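Side-chain contacts in AlkD2 (Streptococcus mutans, PDB 6M9M), which is of unknown function but binds inosine-5'-monophosphate and belongs to the HEAT-like repeat family of DNA glycosylases: residues A[77-80]-A[86-89]; A[45-50]-A[56-61]; A[113-118]-A[125-130]; A[96-101]-A[105-110]. All blocks are in the same frame, centred on the assembly; numbering follows the deposited sequence. Where two conformers were deposited one is given.

Interaction 1: A[77-80]-A[86-89]. With IMP (inosinic acid), chain B.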
loop_
_atom_site.group_PDB
_atom_site.type_symbol
_atom_site.label_atom_id
_atom_site.label_comp_id
_atom_site.label_asym_id
_atom_site.label_seq_id
_atom_site.Cartn_x
_atom_site.Cartn_y
_atom_site.Cartn_z
ATOM N N ASP A 77 5.522 -1.768 10.561
ATOM C CA ASP A 77 5.959 -0.922 11.655
ATOM C C ASP A 77 7.259 -0.176 11.403
ATOM O O ASP A 77 7.501 0.828 12.069
ATOM C CB ASP A 77 6.141 -1.762 12.926
ATOM C CG ASP A 77 4.838 -2.263 13.501
ATOM O OD1 ASP A 77 3.755 -1.801 13.069
ATOM O OD2 ASP A 77 4.913 -3.140 14.379
ATOM N N GLU A 78 8.126 -0.664 10.519
ATOM C CA GLU A 78 9.420 -0.044 10.280
ATOM C C GLU A 78 9.529 0.614 8.913
ATOM O O GLU A 78 9.932 1.768 8.840
ATOM C CB GLU A 78 10.576 -1.024 10.499
ATOM C CG GLU A 78 10.512 -1.777 11.810
ATOM C CD GLU A 78 10.533 -0.896 13.050
ATOM O OE1 GLU A 78 10.916 0.290 12.966
ATOM O OE2 GLU A 78 10.182 -1.417 14.123
ATOM N N VAL A 79 9.150 -0.072 7.828
ATOM C CA VAL A 79 9.193 0.576 6.517
ATOM C C VAL A 79 8.273 1.793 6.515
ATOM O O VAL A 79 8.542 2.793 5.833
ATOM C CB VAL A 79 8.854 -0.427 5.396
ATOM C CG1 VAL A 79 8.847 0.288 4.055
ATOM C CG2 VAL A 79 9.850 -1.582 5.393
ATOM N N SER A 80 7.161 1.721 7.255
ATOM C CA SER A 80 6.231 2.828 7.356
ATOM C C SER A 80 6.848 4.091 7.940
ATOM O O SER A 80 6.247 5.157 7.771
ATOM C CB SER A 80 5.041 2.391 8.195
ATOM O OG SER A 80 5.492 1.961 9.464
ATOM N N ARG A 86 8.828 8.022 -2.287
ATOM C CA ARG A 86 8.858 6.962 -3.301
ATOM C C ARG A 86 8.936 5.590 -2.645
ATOM O O ARG A 86 8.328 4.632 -3.128
ATOM C CB ARG A 86 10.000 7.197 -4.281
ATOM C CG ARG A 86 9.751 8.423 -5.146
ATOM C CD ARG A 86 10.938 8.741 -6.057
ATOM N NE ARG A 86 10.683 9.913 -6.904
ATOM C CZ ARG A 86 9.961 9.898 -8.016
ATOM N NH1 ARG A 86 9.438 8.771 -8.469
ATOM N NH2 ARG A 86 9.765 11.019 -8.687
ATOM N N VAL A 87 9.676 5.473 -1.540
ATOM C CA VAL A 87 9.668 4.228 -0.771
ATOM C C VAL A 87 8.272 3.961 -0.220
ATOM O O VAL A 87 7.798 2.819 -0.229
ATOM C CB VAL A 87 10.732 4.248 0.343
ATOM C CG1 VAL A 87 10.654 2.973 1.167
ATOM C CG2 VAL A 87 12.140 4.429 -0.234
ATOM N N GLN A 88 7.587 5.008 0.258
ATOM C CA GLN A 88 6.210 4.828 0.731
ATOM C C GLN A 88 5.294 4.295 -0.370
ATOM O O GLN A 88 4.430 3.453 -0.110
ATOM C CB GLN A 88 5.652 6.119 1.315
ATOM C CG GLN A 88 6.335 6.569 2.577
ATOM C CD GLN A 88 6.012 5.717 3.789
ATOM O OE1 GLN A 88 5.039 4.963 3.802
ATOM N NE2 GLN A 88 6.812 5.862 4.836
ATOM N N GLU A 89 5.468 4.760 -1.610
ATOM C CA GLU A 89 4.660 4.209 -2.689
ATOM C C GLU A 89 4.947 2.726 -2.891
ATOM O O GLU A 89 4.031 1.943 -3.139
ATOM C CB GLU A 89 4.898 4.963 -3.993
ATOM C CG GLU A 89 4.425 6.410 -3.981
ATOM C CD GLU A 89 2.907 6.577 -3.788
ATOM O OE1 GLU A 89 2.125 5.611 -3.965
ATOM O OE2 GLU A 89 2.485 7.688 -3.429
HETATM P P IMP B . 7.179 9.713 -11.358
HETATM O O1P IMP B . 7.104 9.539 -12.860
HETATM O O2P IMP B . 7.953 10.961 -11.016
HETATM O O3P IMP B . 7.917 8.447 -10.727
HETATM O "O5'" IMP B . 5.691 9.844 -10.830
HETATM C "C5'" IMP B . 5.407 9.960 -9.444
HETATM C "C4'" IMP B . 4.336 10.994 -9.231
HETATM O "O4'" IMP B . 3.890 10.981 -8.003
HETATM C "C3'" IMP B . 4.957 12.500 -9.483
HETATM O "O3'" IMP B . 3.961 13.345 -10.203
HETATM C "C2'" IMP B . 5.169 12.975 -8.343
HETATM O "O2'" IMP B . 5.145 14.477 -8.416
HETATM C "C1'" IMP B . 3.950 12.427 -7.497
HETATM N N9 IMP B . 4.011 12.422 -6.183
HETATM C C8 IMP B . 3.313 11.740 -5.240
HETATM N N7 IMP B . 3.747 12.145 -4.024
HETATM C C5 IMP B . 4.703 13.092 -4.204
HETATM C C6 IMP B . 5.456 13.816 -3.269
HETATM O O6 IMP B . 5.223 13.558 -1.857
HETATM N N1 IMP B . 6.352 14.704 -3.680
HETATM C C2 IMP B . 6.534 14.906 -5.025
HETATM N N3 IMP B . 5.792 14.194 -5.940
HETATM C C4 IMP B . 4.872 13.283 -5.542
#
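Gln88 reaches from the first turns of helix 85-102 to the backbone of Ser80, in the segment 77-80, and makes the polar half of this contact. Its NE2 donates to Ser80 O at 3.1 Å with an N-H...O angle of 154°. The amide nitrogen arrives from above the carbonyl plane of Ser80, about 70° out of it, instead of along a lone pair. The side chain gets there by folding: CG lies beside the backbone N and the chain bends again at chi2 (-72°), which turns the amide out from the helix toward residues 77-80. The stronger partner of NE2 is Asp82 O, in the turn between the segments, so one amide group serves two carbonyls, a task that suits glutamine, long and neutral. Ser80 turns its own hydroxyl elsewhere, to Arg76 O in the preceding helical turn.

The apolar half is small. Val79 CG1 meets Val87 CG1 at 4.3 Å, a loose contact of two compact branched side chains, both buried.

A third kind of interaction faces the ligand. The extended chain of Arg86 presents its guanidinium edge-on to the phosphate of inosinic acid: NH1 binds O3P at 2.7 Å and NH2 binds O2P at 3.0 Å, both nearly straight, a bidentate grip in which charge and shape match. His18 and Gly19 also bind the nucleotide.

Around this corner, Val79 packs on Val59 and Phe62 of helix 52-65, while His121 of helix 120-129 touches both Ser80 and Gln88.

Interaction 2: A[45-50]-A[56-61]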
loop_
_atom_site.group_PDB
_atom_site.type_symbol
_atom_site.label_atom_id
_atom_site.label_comp_id
_atom_site.label_asym_id
_atom_site.label_seq_id
_atom_site.Cartn_x
_atom_site.Cartn_y
_atom_site.Cartn_z
ATOM N N LEU A 45 19.461 -6.109 4.570
ATOM C CA LEU A 45 20.685 -5.353 4.326
ATOM C C LEU A 45 20.442 -4.238 3.319
ATOM O O LEU A 45 20.894 -3.104 3.515
ATOM C CB LEU A 45 21.808 -6.274 3.854
ATOM C CG LEU A 45 23.182 -5.602 3.783
ATOM C CD1 LEU A 45 23.673 -5.141 5.152
ATOM C CD2 LEU A 45 24.173 -6.571 3.132
ATOM N N ALA A 46 19.705 -4.529 2.249
ATOM C CA ALA A 46 19.422 -3.504 1.253
ATOM C C ALA A 46 18.573 -2.376 1.836
ATOM O O ALA A 46 18.742 -1.211 1.460
ATOM C CB ALA A 46 18.741 -4.127 0.037
ATOM N N TYR A 47 17.648 -2.698 2.746
ATOM C CA TYR A 47 16.780 -1.676 3.321
ATOM C C TYR A 47 17.562 -0.688 4.182
ATOM O O TYR A 47 17.094 0.433 4.397
ATOM C CB TYR A 47 15.577 -2.306 4.072
ATOM C CG TYR A 47 14.606 -1.209 4.475
ATOM C CD1 TYR A 47 13.861 -0.544 3.507
ATOM C CD2 TYR A 47 14.508 -0.775 5.788
ATOM C CE1 TYR A 47 13.047 0.516 3.835
ATOM C CE2 TYR A 47 13.670 0.277 6.121
ATOM C CZ TYR A 47 12.967 0.935 5.138
ATOM O OH TYR A 47 12.160 1.997 5.475
ATOM N N GLN A 48 18.758 -1.049 4.632
ATOM C CA GLN A 48 19.580 -0.098 5.359
ATOM C C GLN A 48 20.338 0.872 4.465
ATOM O O GLN A 48 20.968 1.800 4.982
ATOM C CB GLN A 48 20.562 -0.830 6.249
ATOM C CG GLN A 48 19.885 -1.409 7.468
ATOM C CD GLN A 48 18.988 -0.387 8.166
ATOM O OE1 GLN A 48 19.462 0.679 8.580
ATOM N NE2 GLN A 48 17.683 -0.693 8.259
ATOM N N SER A 49 20.276 0.707 3.154
ATOM C CA SER A 49 21.003 1.592 2.261
ATOM C C SER A 49 20.544 3.034 2.417
ATOM O O SER A 49 19.358 3.315 2.606
ATOM C CB SER A 49 20.759 1.142 0.825
ATOM O OG SER A 49 21.397 2.003 -0.098
ATOM N N ASP A 50 21.491 3.961 2.305
ATOM C CA ASP A 50 21.168 5.379 2.204
ATOM C C ASP A 50 20.797 5.792 0.778
ATOM O O ASP A 50 20.562 6.978 0.534
ATOM C CB ASP A 50 22.284 6.256 2.780
ATOM C CG ASP A 50 23.597 6.116 2.054
ATOM O OD1 ASP A 50 23.643 5.447 1.001
ATOM O OD2 ASP A 50 24.595 6.689 2.554
ATOM N N MET A 56 13.783 0.957 -2.134
ATOM C CA MET A 56 12.628 0.556 -2.937
ATOM C C MET A 56 12.730 -0.906 -3.351
ATOM O O MET A 56 11.782 -1.678 -3.183
ATOM C CB MET A 56 12.505 1.451 -4.169
ATOM C CG MET A 56 12.069 2.885 -3.899
ATOM S SD MET A 56 12.217 3.985 -5.324
ATOM C CE MET A 56 11.250 3.106 -6.535
ATOM N N TYR A 57 13.880 -1.294 -3.905
ATOM C CA TYR A 57 14.160 -2.693 -4.235
ATOM C C TYR A 57 13.903 -3.603 -3.036
ATOM O O TYR A 57 13.252 -4.647 -3.153
ATOM C CB TYR A 57 15.610 -2.777 -4.731
ATOM C CG TYR A 57 16.219 -4.152 -4.737
ATOM C CD1 TYR A 57 16.869 -4.631 -3.620
ATOM C CD2 TYR A 57 16.140 -4.976 -5.855
ATOM C CE1 TYR A 57 17.443 -5.881 -3.602
ATOM C CE2 TYR A 57 16.719 -6.239 -5.849
ATOM C CZ TYR A 57 17.357 -6.689 -4.708
ATOM O OH TYR A 57 17.946 -7.928 -4.644
ATOM N N ALA A 58 14.410 -3.210 -1.865
ATOM C CA ALA A 58 14.259 -4.025 -0.666
ATOM C C ALA A 58 12.798 -4.197 -0.281
ATOM O O ALA A 58 12.398 -5.274 0.182
ATOM C CB ALA A 58 15.023 -3.388 0.493
ATOM N N VAL A 59 12.002 -3.134 -0.416
ATOM C CA VAL A 59 10.588 -3.209 -0.055
ATOM C C VAL A 59 9.819 -4.083 -1.037
ATOM O O VAL A 59 8.903 -4.811 -0.634
ATOM C CB VAL A 59 9.993 -1.806 0.143
ATOM C CG1 VAL A 59 8.518 -1.882 0.470
ATOM C CG2 VAL A 59 10.752 -1.075 1.259
ATOM N N PHE A 60 10.174 -4.054 -2.327
ATOM C CA PHE A 60 9.595 -5.042 -3.235
ATOM C C PHE A 60 9.921 -6.460 -2.760
ATOM O O PHE A 60 9.058 -7.347 -2.779
ATOM C CB PHE A 60 10.052 -4.833 -4.690
ATOM C CG PHE A 60 9.352 -3.699 -5.409
ATOM C CD1 PHE A 60 7.987 -3.748 -5.634
ATOM C CD2 PHE A 60 10.061 -2.611 -5.890
ATOM C CE1 PHE A 60 7.339 -2.712 -6.304
ATOM C CE2 PHE A 60 9.418 -1.583 -6.566
ATOM C CZ PHE A 60 8.057 -1.637 -6.776
ATOM N N LEU A 61 11.175 -6.709 -2.358
ATOM C CA LEU A 61 11.522 -8.022 -1.813
ATOM C C LEU A 61 10.676 -8.374 -0.593
ATOM O O LEU A 61 10.176 -9.496 -0.477
ATOM C CB LEU A 61 13.004 -8.102 -1.462
ATOM C CG LEU A 61 14.028 -8.193 -2.589
ATOM C CD1 LEU A 61 15.423 -8.273 -1.956
ATOM C CD2 LEU A 61 13.763 -9.393 -3.469
#
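Ala58 presses its methyl group against the backbone and CB of Tyr47, where the segments 45-50 and 56-61 come closest, the CA atoms of Tyr47 and Ala58 being 5.3 Å apart. Ala58 CB lies 3.5 Å from Tyr47 N and 3.8 Å from Ala46 CB; at this spacing a methyl group fills the gap between the backbones, which explains an alanine on each side.

The two tyrosines flank this centre through their conformations. Tyr47 has CG opposite its backbone N (chi1 -172°), which carries the ring past Ala58 and alongside Val59, the two side chains pointing the same way. Its CE1 touches Val59 CG2 at 3.8 Å, an oblique approach. Val59 offers that particular methyl because CG1 takes the position opposite the backbone N, leaving CG2 beside it.

Tyr57, at chi1 163°, leans toward the other helix and brings the edge of its ring to Ala46, with CD1 4.1 Å from Ala46 CB and close to the ring plane. Leu61, one turn later on the same helix, rests over one face of that ring, offset toward the rim. The Tyr57 hydroxyl goes beyond the pair to Asp30 of helix 21-32.

Between these two segments the chemistry is therefore apolar: small residues permit a close approach and aromatic rings flank it, while the phenol of Tyr57 has a carboxylate partner, so its burial need not leave that oxygen without a hydrogen bond.

Interaction 3: A[113-118]-A[125-130]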
loop_
_atom_site.group_PDB
_atom_site.type_symbol
_atom_site.label_atom_id
_atom_site.label_comp_id
_atom_site.label_asym_id
_atom_site.label_seq_id
_atom_site.Cartn_x
_atom_site.Cartn_y
_atom_site.Cartn_z
ATOM N N GLU A 113 -6.125 -4.611 10.363
ATOM C CA GLU A 113 -5.060 -4.208 11.276
ATOM C C GLU A 113 -4.289 -3.007 10.740
ATOM O O GLU A 113 -4.039 -2.042 11.468
ATOM C CB GLU A 113 -4.152 -5.416 11.482
ATOM C CG GLU A 113 -2.961 -5.244 12.350
ATOM C CD GLU A 113 -2.258 -6.590 12.536
ATOM O OE1 GLU A 113 -1.355 -6.910 11.741
ATOM O OE2 GLU A 113 -2.644 -7.352 13.445
ATOM N N TRP A 114 -3.923 -3.026 9.458
ATOM C CA TRP A 114 -3.176 -1.900 8.906
ATOM C C TRP A 114 -4.029 -0.634 8.871
ATOM O O TRP A 114 -3.529 0.459 9.151
ATOM C CB TRP A 114 -2.641 -2.241 7.517
ATOM C CG TRP A 114 -1.426 -3.135 7.508
ATOM C CD1 TRP A 114 -1.230 -4.296 8.202
ATOM C CD2 TRP A 114 -0.224 -2.909 6.763
ATOM N NE1 TRP A 114 0.012 -4.810 7.923
ATOM C CE2 TRP A 114 0.652 -3.980 7.041
ATOM C CE3 TRP A 114 0.193 -1.903 5.888
ATOM C CZ2 TRP A 114 1.923 -4.073 6.472
ATOM C CZ3 TRP A 114 1.446 -2.001 5.310
ATOM C CH2 TRP A 114 2.306 -3.072 5.618
ATOM N N LEU A 115 -5.323 -0.755 8.533
ATOM C CA LEU A 115 -6.187 0.419 8.490
ATOM C C LEU A 115 -6.378 1.059 9.864
ATOM O O LEU A 115 -6.701 2.252 9.934
ATOM C CB LEU A 115 -7.559 0.048 7.917
ATOM C CG LEU A 115 -7.629 -0.362 6.457
ATOM C CD1 LEU A 115 -9.003 -0.945 6.148
ATOM C CD2 LEU A 115 -7.333 0.817 5.554
ATOM N N LYS A 116 -6.172 0.304 10.944
ATOM C CA LYS A 116 -6.328 0.799 12.308
ATOM C C LYS A 116 -4.995 1.099 12.985
ATOM O O LYS A 116 -4.974 1.457 14.164
ATOM C CB LYS A 116 -7.145 -0.199 13.133
ATOM C CG LYS A 116 -8.594 -0.306 12.670
ATOM C CD LYS A 116 -9.383 -1.346 13.437
ATOM C CE LYS A 116 -10.744 -1.574 12.790
ATOM N NZ LYS A 116 -11.494 -0.301 12.598
ATOM N N SER A 117 -3.890 1.012 12.254
ATOM C CA SER A 117 -2.571 1.204 12.830
ATOM C C SER A 117 -2.329 2.646 13.260
ATOM O O SER A 117 -2.923 3.588 12.742
ATOM C CB SER A 117 -1.493 0.868 11.801
ATOM O OG SER A 117 -0.252 1.432 12.193
ATOM N N SER A 118 -1.389 2.807 14.193
ATOM C CA SER A 118 -1.052 4.119 14.727
ATOM C C SER A 118 -0.308 4.989 13.718
ATOM O O SER A 118 -0.407 6.211 13.783
ATOM C CB SER A 118 -0.210 3.962 16.009
ATOM O OG SER A 118 1.002 3.237 15.753
ATOM N N ALA A 125 -0.774 3.064 3.323
ATOM C CA ALA A 125 -0.288 1.992 2.459
ATOM C C ALA A 125 -1.401 1.013 2.125
ATOM O O ALA A 125 -1.506 0.531 0.984
ATOM C CB ALA A 125 0.887 1.269 3.099
ATOM N N ALA A 126 -2.258 0.712 3.103
ATOM C CA ALA A 126 -3.374 -0.193 2.839
ATOM C C ALA A 126 -4.439 0.462 1.969
ATOM O O ALA A 126 -4.935 -0.154 1.014
ATOM C CB ALA A 126 -3.977 -0.674 4.153
ATOM N N THR A 127 -4.822 1.702 2.284
ATOM C CA THR A 127 -5.867 2.343 1.492
ATOM C C THR A 127 -5.421 2.528 0.052
ATOM O O THR A 127 -6.189 2.268 -0.878
ATOM C CB THR A 127 -6.313 3.684 2.100
ATOM O OG1 THR A 127 -5.225 4.616 2.142
ATOM C CG2 THR A 127 -6.900 3.482 3.501
ATOM N N GLU A 128 -4.193 3.002 -0.151
ATOM C CA GLU A 128 -3.690 3.284 -1.489
ATOM C C GLU A 128 -3.298 2.021 -2.231
ATOM O O GLU A 128 -3.552 1.893 -3.434
ATOM C CB GLU A 128 -2.486 4.218 -1.401
ATOM C CG GLU A 128 -1.972 4.721 -2.741
ATOM C CD GLU A 128 -2.852 5.773 -3.403
ATOM O OE1 GLU A 128 -3.771 6.323 -2.739
ATOM O OE2 GLU A 128 -2.592 6.061 -4.584
ATOM N N GLY A 129 -2.664 1.081 -1.540
ATOM C CA GLY A 129 -2.117 -0.082 -2.217
ATOM C C GLY A 129 -3.160 -0.971 -2.856
ATOM O O GLY A 129 -2.892 -1.607 -3.869
ATOM N N LEU A 130 -4.366 -1.010 -2.296
ATOM C CA LEU A 130 -5.436 -1.830 -2.843
ATOM C C LEU A 130 -6.239 -1.125 -3.939
ATOM O O LEU A 130 -7.109 -1.756 -4.552
ATOM C CB LEU A 130 -6.356 -2.335 -1.729
ATOM C CG LEU A 130 -5.910 -3.639 -1.057
ATOM C CD1 LEU A 130 -4.580 -3.476 -0.341
ATOM C CD2 LEU A 130 -7.008 -4.128 -0.119
#
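Ala126 sits between Trp114 and Leu115 and joins helix 120-129 to the end of helix 108-115. Its methyl carbon CB is 3.9 Å from Trp114 CB and equally far from Leu115 CD2, so this one small side chain fits between the base of Trp114 and a branch end of Leu115. The CA atoms of Trp114 and Ala126 are 6.3 Å apart, a spacing that a methyl group suits.

Leu115 spreads across the other helix with one branch. With CG beside the backbone N (chi1 -67°), CD2 extends over Ala126 to Thr127, whose CG2 it meets at 3.4 Å in the conformer given; Thr127 has two, so the tightness of this pair is doubtful. Threonine suits this position because its methyl can pack against leucine while its hydroxyl turns to polar partners, Ser164 OG and Arg124 O.

Trp114 sends its indole out roughly at right angles to the helix axis, to the side of Ala125. The six-membered ring meets Ala125 edge-on: CZ3 lies 4.0 Å from Ala125 CB, which is in the ring plane. The large indole also bridges to other helices, touching Leu72, Met75 and Arg76 of helix 69-79 and meeting the ring of Phe95 with the planes inclined by about 30°.

Packing of successive helices through small and branched residues in this way is consistent with the HEAT-like repeat architecture to which this protein's family owes its name.

Interaction 4: A[96-101]-A[105-110]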
loop_
_atom_site.group_PDB
_atom_site.type_symbol
_atom_site.label_atom_id
_atom_site.label_comp_id
_atom_site.label_asym_id
_atom_site.label_seq_id
_atom_site.Cartn_x
_atom_site.Cartn_y
_atom_site.Cartn_z
ATOM N N ASP A 96 -0.088 -4.664 -1.157
ATOM C CA ASP A 96 -0.982 -5.309 -2.117
ATOM C C ASP A 96 -0.454 -6.680 -2.509
ATOM O O ASP A 96 -1.231 -7.622 -2.698
ATOM C CB ASP A 96 -1.150 -4.405 -3.343
ATOM C CG ASP A 96 -2.245 -4.855 -4.269
ATOM O OD1 ASP A 96 -3.320 -5.248 -3.784
ATOM O OD2 ASP A 96 -2.038 -4.762 -5.497
ATOM N N GLU A 97 0.870 -6.805 -2.654
ATOM C CA GLU A 97 1.486 -8.091 -2.986
ATOM C C GLU A 97 1.194 -9.134 -1.912
ATOM O O GLU A 97 0.872 -10.287 -2.219
ATOM C CB GLU A 97 2.990 -7.908 -3.185
ATOM C CG GLU A 97 3.754 -9.165 -3.534
ATOM C CD GLU A 97 3.430 -9.712 -4.893
ATOM O OE1 GLU A 97 3.067 -8.904 -5.771
ATOM O OE2 GLU A 97 3.567 -10.946 -5.086
ATOM N N PHE A 98 1.340 -8.759 -0.641
ATOM C CA PHE A 98 0.981 -9.671 0.440
ATOM C C PHE A 98 -0.463 -10.154 0.280
ATOM O O PHE A 98 -0.754 -11.359 0.361
ATOM C CB PHE A 98 1.122 -8.992 1.813
ATOM C CG PHE A 98 0.470 -9.793 2.900
ATOM C CD1 PHE A 98 1.049 -10.959 3.346
ATOM C CD2 PHE A 98 -0.768 -9.437 3.415
ATOM C CE1 PHE A 98 0.438 -11.745 4.293
ATOM C CE2 PHE A 98 -1.388 -10.235 4.353
ATOM C CZ PHE A 98 -0.775 -11.384 4.801
ATOM N N CYS A 99 -1.389 -9.208 0.061
ATOM C CA CYS A 99 -2.807 -9.557 -0.008
ATOM C C CYS A 99 -3.096 -10.449 -1.207
ATOM O O CYS A 99 -3.891 -11.389 -1.107
ATOM C CB CYS A 99 -3.662 -8.292 -0.061
ATOM S SG CYS A 99 -3.621 -7.270 1.417
ATOM N N LYS A 100 -2.472 -10.155 -2.350
ATOM C CA LYS A 100 -2.654 -10.975 -3.542
ATOM C C LYS A 100 -2.174 -12.396 -3.318
ATOM O O LYS A 100 -2.817 -13.351 -3.769
ATOM C CB LYS A 100 -1.874 -10.320 -4.695
ATOM C CG LYS A 100 -1.887 -11.052 -6.020
ATOM C CD LYS A 100 -1.035 -10.290 -7.050
ATOM C CE LYS A 100 -1.050 -10.976 -8.405
ATOM N NZ LYS A 100 -0.296 -10.205 -9.438
ATOM N N LYS A 101 -1.027 -12.554 -2.642
ATOM C CA LYS A 101 -0.436 -13.877 -2.464
ATOM C C LYS A 101 -1.256 -14.734 -1.509
ATOM O O LYS A 101 -1.494 -15.914 -1.777
ATOM C CB LYS A 101 1.001 -13.743 -1.959
ATOM C CG LYS A 101 1.982 -13.229 -3.002
ATOM C CD LYS A 101 3.147 -14.192 -3.223
ATOM C CE LYS A 101 4.477 -13.558 -2.838
ATOM N NZ LYS A 101 5.636 -14.373 -3.315
ATOM N N LYS A 105 -9.630 -12.216 0.450
ATOM C CA LYS A 105 -10.531 -12.605 1.529
ATOM C C LYS A 105 -9.757 -13.095 2.745
ATOM O O LYS A 105 -10.057 -12.698 3.878
ATOM C CB LYS A 105 -11.533 -13.652 1.059
ATOM C CG LYS A 105 -12.603 -14.014 2.116
ATOM C CD LYS A 105 -13.605 -14.990 1.524
ATOM C CE LYS A 105 -14.678 -15.399 2.522
ATOM N NZ LYS A 105 -14.140 -16.189 3.660
ATOM N N LYS A 106 -8.740 -13.936 2.535
ATOM C CA LYS A 106 -7.943 -14.428 3.651
ATOM C C LYS A 106 -7.137 -13.323 4.316
ATOM O O LYS A 106 -6.797 -13.448 5.494
ATOM C CB LYS A 106 -7.043 -15.572 3.203
ATOM C CG LYS A 106 -7.802 -16.872 2.945
ATOM C CD LYS A 106 -6.877 -17.982 2.468
ATOM C CE LYS A 106 -7.619 -19.304 2.325
ATOM N NZ LYS A 106 -6.720 -20.459 2.085
ATOM N N ALA A 107 -6.855 -12.240 3.598
ATOM C CA ALA A 107 -6.075 -11.126 4.105
ATOM C C ALA A 107 -6.889 -10.127 4.922
ATOM O O ALA A 107 -6.295 -9.213 5.501
ATOM C CB ALA A 107 -5.436 -10.373 2.934
ATOM N N LEU A 108 -8.212 -10.265 5.005
ATOM C CA LEU A 108 -9.028 -9.231 5.632
ATOM C C LEU A 108 -8.564 -8.860 7.042
ATOM O O LEU A 108 -8.541 -7.658 7.361
ATOM C CB LEU A 108 -10.507 -9.634 5.658
ATOM C CG LEU A 108 -11.190 -9.701 4.292
ATOM C CD1 LEU A 108 -12.594 -10.270 4.495
ATOM C CD2 LEU A 108 -11.267 -8.344 3.628
ATOM N N PRO A 109 -8.199 -9.796 7.925
ATOM C CA PRO A 109 -7.770 -9.358 9.267
ATOM C C PRO A 109 -6.536 -8.478 9.237
ATOM O O PRO A 109 -6.401 -7.564 10.065
ATOM C CB PRO A 109 -7.517 -10.677 10.009
ATOM C CG PRO A 109 -8.390 -11.684 9.292
ATOM C CD PRO A 109 -8.318 -11.269 7.847
ATOM N N ILE A 110 -5.622 -8.728 8.297
ATOM C CA ILE A 110 -4.420 -7.912 8.179
ATOM C C ILE A 110 -4.752 -6.548 7.586
ATOM O O ILE A 110 -4.232 -5.522 8.033
ATOM C CB ILE A 110 -3.365 -8.663 7.348
ATOM C CG1 ILE A 110 -3.012 -10.007 7.970
ATOM C CG2 ILE A 110 -2.142 -7.805 7.155
ATOM C CD1 ILE A 110 -2.519 -9.940 9.343
#
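Phe98 projects its ring from helix 85-102 against Ile110, the two side chains crossing at about a right angle. The bump is the CE2 corner of the ring, and the hollow that takes it is formed by the branched start of Ile110: CE2 is 3.8 Å from Ile110 CG2 and 3.9 Å from Ile110 CB. The neighbouring corner, CZ, continues along the second branch and lies 4.1 Å from Ile110 CG1. A beta-branched side chain suits the place, since its two arms leave CB on different sides and present a broad surface to the ring, which they approach obliquely. Phe98 reaches this far because chi1 (167°) sets CG opposite the backbone N.

The second bump is smaller and comes from the other segment. Ala107 points its methyl into the shallow groove beside Cys99, with CB 3.9 Å from Cys99 SG and 4.0 Å from Cys99 CA. Phe98 CE2, at 4.3 Å from the same Ala107 CB, borders this groove on the Ile110 side. The fit relies on modest size: the CA atoms of Cys99 and Ala107 are 5.5 Å apart, a distance a methyl group can fill, and the slim thiol of cysteine lies beside it.

In the wider fold, the segment 105-110 opens with a type I beta turn and leads into helix 108-115. Leu72 of helix 69-79 touches both Phe98 and Ile110, Ser66 also packs on Phe98, and Phe95, earlier on helix 85-102, packs on Ile110.

Overall arrangement
From the N terminus, interaction 2 comes first, closing the short turn between helices 36-47 and 52-65. Interaction 1 then closes the loop between helices 69-79 and 85-102, and touches interaction 2 where Val79 packs against Tyr47 and Val59. Helix 85-102 carries on to interaction 4, which closes its connection to helix 108-115; interactions 1 and 4 use the same helix but lie about 18 Å apart between centres. Interaction 3 joins helix 108-115 to 120-129 and touches interaction 4 through Gly129 and Leu130 against Asp96. None nests or crosses: the four are in series, each a local closure, linking consecutive helices into one solenoid-like array.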